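2-keto-3-deoxygluconate kinase (Thermotoga maritima, PDB 2AFB) probably phosphorylates 2-keto-3-deoxygluconate, as a carbohydrate kinase of the pfkB family in the ribokinase clan. Local coordinates at residues 64-69 and 89-94. Residues are numbered along the deposited sequence; the frame is centred on the assembly and turned at random.
Sequences VTKLPN and YIARGG
The guanidinium of R92 receives N69 OD1 over one face, about 3.5 Å above its plane and displaced toward the rim, while the carbonyl oxygens of L67 and P68 lie at its edge. The N69 amide is turned 32° from the guanidinium plane, and OD1 also rests on R92 CB at 3.4 Å. R92 NH2 donates an almost straight bond to P68 O (2.9 Å, 170°), meeting that oxygen from outside the carbonyl plane; NE adds a weak one to L67 O. Bends at chi2 and chi3 fold the group back over the neighbouring strand, and D74 of helix 71-82 pairs with NH2 in a salt bridge. L67 O is also gripped by G93 N at 3.0 Å. This illustrates how a side chain can add to parallel pairing: A91 N bonds to T65 O, L67 N to A91 O at 3.0 Å, and R92 carries the join past the end of strand 60-67 to P68. On the face of K66 and A91, the extended lysine runs to G93, its CE 3.8 Å from G93 CA, and its NZ reaches a salt bridge with D129. On the other face L67 CD1 meets I90 CG2. The unit is a beta-alpha-beta crossover: helix 71-82 links the strands, setting A76 against L67 and L80 against I90, while 90-92 is the sheet's outermost strand within the chain, beside 60-67, whose other neighbour is 14-18.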
ATOM      1  N   VAL A  64      -0.648  29.335  16.295  1.00 26.51           N
ATOM      2  CA  VAL A  64      -1.597  29.485  17.368  1.00 27.03           C
ATOM      3  C   VAL A  64      -2.948  28.927  16.915  1.00 24.98           C
ATOM      4  O   VAL A  64      -3.463  29.323  15.890  1.00 23.44           O
ATOM      5  CB  VAL A  64      -1.754  30.951  17.737  1.00 27.94           C
ATOM      6  CG1 VAL A  64      -2.760  31.105  18.906  1.00 26.23           C
ATOM      7  CG2 VAL A  64      -0.405  31.530  18.052  1.00 29.42           C
ATOM      8  N   THR A  65      -3.508  28.026  17.707  1.00 28.88           N
ATOM      9  CA  THR A  65      -4.788  27.412  17.405  1.00 27.95           C
ATOM     10  C   THR A  65      -5.313  26.710  18.668  1.00 28.48           C
ATOM     11  O   THR A  65      -4.748  26.857  19.754  1.00 26.22           O
ATOM     12  CB  THR A  65      -4.714  26.432  16.194  1.00 28.27           C
ATOM     13  OG1 THR A  65      -6.027  26.225  15.686  1.00 24.33           O
ATOM     14  CG2 THR A  65      -4.105  25.063  16.547  1.00 27.00           C
ATOM     15  N   LYS A  66      -6.437  26.012  18.514  1.00 27.53           N
ATOM     16  CA  LYS A  66      -6.993  25.131  19.531  1.00 25.44           C
ATOM     17  C   LYS A  66      -7.213  23.778  18.862  1.00 27.32           C
ATOM     18  O   LYS A  66      -7.690  23.699  17.710  1.00 28.52           O
ATOM     19  CB  LYS A  66      -8.327  25.707  20.119  1.00 28.14           C
ATOM     20  CG  LYS A  66      -8.746  25.040  21.389  1.00 20.11           C
ATOM     21  CD  LYS A  66     -10.031  25.572  21.924  1.00 27.08           C
ATOM     22  CE  LYS A  66     -10.264  25.150  23.400  1.00 26.03           C
ATOM     23  NZ  LYS A  66     -11.575  25.725  23.935  1.00 23.89           N
ATOM     24  N   LEU A  67      -6.796  22.724  19.561  1.00 27.19           N
ATOM     25  CA  LEU A  67      -7.041  21.358  19.143  1.00 26.60           C
ATOM     26  C   LEU A  67      -7.600  20.555  20.283  1.00 24.78           C
ATOM     27  O   LEU A  67      -7.290  20.854  21.437  1.00 22.49           O
ATOM     28  CB  LEU A  67      -5.734  20.695  18.700  1.00 25.32           C
ATOM     29  CG  LEU A  67      -5.151  21.312  17.430  1.00 27.01           C
ATOM     30  CD1 LEU A  67      -3.769  20.819  17.184  1.00 25.35           C
ATOM     31  CD2 LEU A  67      -6.060  20.992  16.256  1.00 28.70           C
ATOM     32  N   PRO A  68      -8.365  19.495  19.966  1.00 25.41           N
ATOM     33  CA  PRO A  68      -8.934  18.677  21.026  1.00 28.63           C
ATOM     34  C   PRO A  68      -7.845  17.829  21.634  1.00 26.80           C
ATOM     35  O   PRO A  68      -6.913  17.501  20.953  1.00 25.57           O
ATOM     36  CB  PRO A  68      -9.919  17.770  20.281  1.00 28.47           C
ATOM     37  CG  PRO A  68      -9.330  17.643  18.924  1.00 27.93           C
ATOM     38  CD  PRO A  68      -8.739  18.989  18.632  1.00 25.80           C
ATOM     39  N   ASN A  69      -7.977  17.482  22.896  1.00 26.20           N
ATOM     40  CA  ASN A  69      -7.187  16.404  23.466  1.00 27.55           C
ATOM     41  C   ASN A  69      -7.700  15.046  23.035  1.00 29.52           C
ATOM     42  O   ASN A  69      -8.427  14.397  23.766  1.00 30.93           O
ATOM     43  CB  ASN A  69      -7.180  16.481  24.991  1.00 30.47           C
ATOM     44  CG  ASN A  69      -6.373  17.642  25.501  1.00 34.49           C
ATOM     45  OD1 ASN A  69      -5.193  17.787  25.158  1.00 36.38           O
ATOM     46  ND2 ASN A  69      -6.991  18.467  26.320  1.00 25.01           N
ATOM     47  N   TYR A  89       1.872  27.600  21.846  1.00 27.53           N
ATOM     48  CA  TYR A  89       0.658  28.385  22.046  1.00 26.34           C
ATOM     49  C   TYR A  89      -0.599  27.689  21.513  1.00 26.47           C
ATOM     50  O   TYR A  89      -1.641  28.307  21.286  1.00 28.54           O
ATOM     51  CB  TYR A  89       0.810  29.758  21.420  1.00 28.21           C
ATOM     52  CG  TYR A  89       2.061  30.512  21.837  1.00 29.94           C
ATOM     53  CD1 TYR A  89       2.375  30.729  23.177  1.00 35.17           C
ATOM     54  CD2 TYR A  89       2.905  31.062  20.870  1.00 30.76           C
ATOM     55  CE1 TYR A  89       3.534  31.454  23.535  1.00 30.91           C
ATOM     56  CE2 TYR A  89       4.035  31.746  21.203  1.00 30.80           C
ATOM     57  CZ  TYR A  89       4.354  31.950  22.534  1.00 31.10           C
ATOM     58  OH  TYR A  89       5.487  32.664  22.824  1.00 33.44           O
ATOM     59  N   ILE A  90      -0.515  26.387  21.288  1.00 27.87           N
ATOM     60  CA  ILE A  90      -1.704  25.673  20.929  1.00 27.42           C
ATOM     61  C   ILE A  90      -2.517  25.409  22.192  1.00 26.11           C
ATOM     62  O   ILE A  90      -2.083  24.703  23.097  1.00 26.07           O
ATOM     63  CB  ILE A  90      -1.374  24.404  20.206  1.00 28.00           C
ATOM     64  CG1 ILE A  90      -0.699  24.784  18.868  1.00 30.25           C
ATOM     65  CG2 ILE A  90      -2.660  23.580  20.029  1.00 31.37           C
ATOM     66  CD1 ILE A  90      -0.392  23.645  18.018  1.00 30.15           C
ATOM     67  N   ALA A  91      -3.710  25.994  22.237  1.00 27.90           N
ATOM     68  CA  ALA A  91      -4.675  25.690  23.300  1.00 26.39           C
ATOM     69  C   ALA A  91      -5.254  24.314  23.070  1.00 24.70           C
ATOM     70  O   ALA A  91      -5.392  23.902  21.924  1.00 26.26           O
ATOM     71  CB  ALA A  91      -5.758  26.753  23.327  1.00 29.68           C
ATOM     72  N   ARG A  92      -5.547  23.581  24.144  1.00 26.15           N
ATOM     73  CA  ARG A  92      -6.143  22.247  24.048  1.00 28.11           C
ATOM     74  C   ARG A  92      -7.521  22.166  24.726  1.00 30.66           C
ATOM     75  O   ARG A  92      -7.734  22.697  25.837  1.00 32.42           O
ATOM     76  CB  ARG A  92      -5.195  21.189  24.636  1.00 29.36           C
ATOM     77  CG  ARG A  92      -3.764  21.221  24.097  1.00 30.76           C
ATOM     78  CD  ARG A  92      -3.656  21.037  22.556  1.00 34.01           C
ATOM     79  NE  ARG A  92      -4.184  19.756  22.139  1.00 33.53           N
ATOM     80  CZ  ARG A  92      -3.483  18.640  21.968  1.00 34.78           C
ATOM     81  NH1 ARG A  92      -2.164  18.624  22.087  1.00 38.30           N
ATOM     82  NH2 ARG A  92      -4.116  17.516  21.625  1.00 36.32           N
ATOM     83  N   GLY A  93      -8.474  21.540  24.062  1.00 27.64           N
ATOM     84  CA  GLY A  93      -9.823  21.522  24.572  1.00 25.85           C
ATOM     85  C   GLY A  93     -10.798  21.364  23.439  1.00 28.46           C
ATOM     86  O   GLY A  93     -10.411  21.229  22.294  1.00 26.66           O
ATOM     87  N   GLY A  94     -12.079  21.379  23.768  1.00 28.95           N
ATOM     88  CA  GLY A  94     -13.140  21.155  22.785  1.00 30.06           C
ATOM     89  C   GLY A  94     -13.312  19.691  22.416  1.00 30.65           C
ATOM     90  O   GLY A  94     -12.611  18.816  22.938  1.00 29.58           O
TER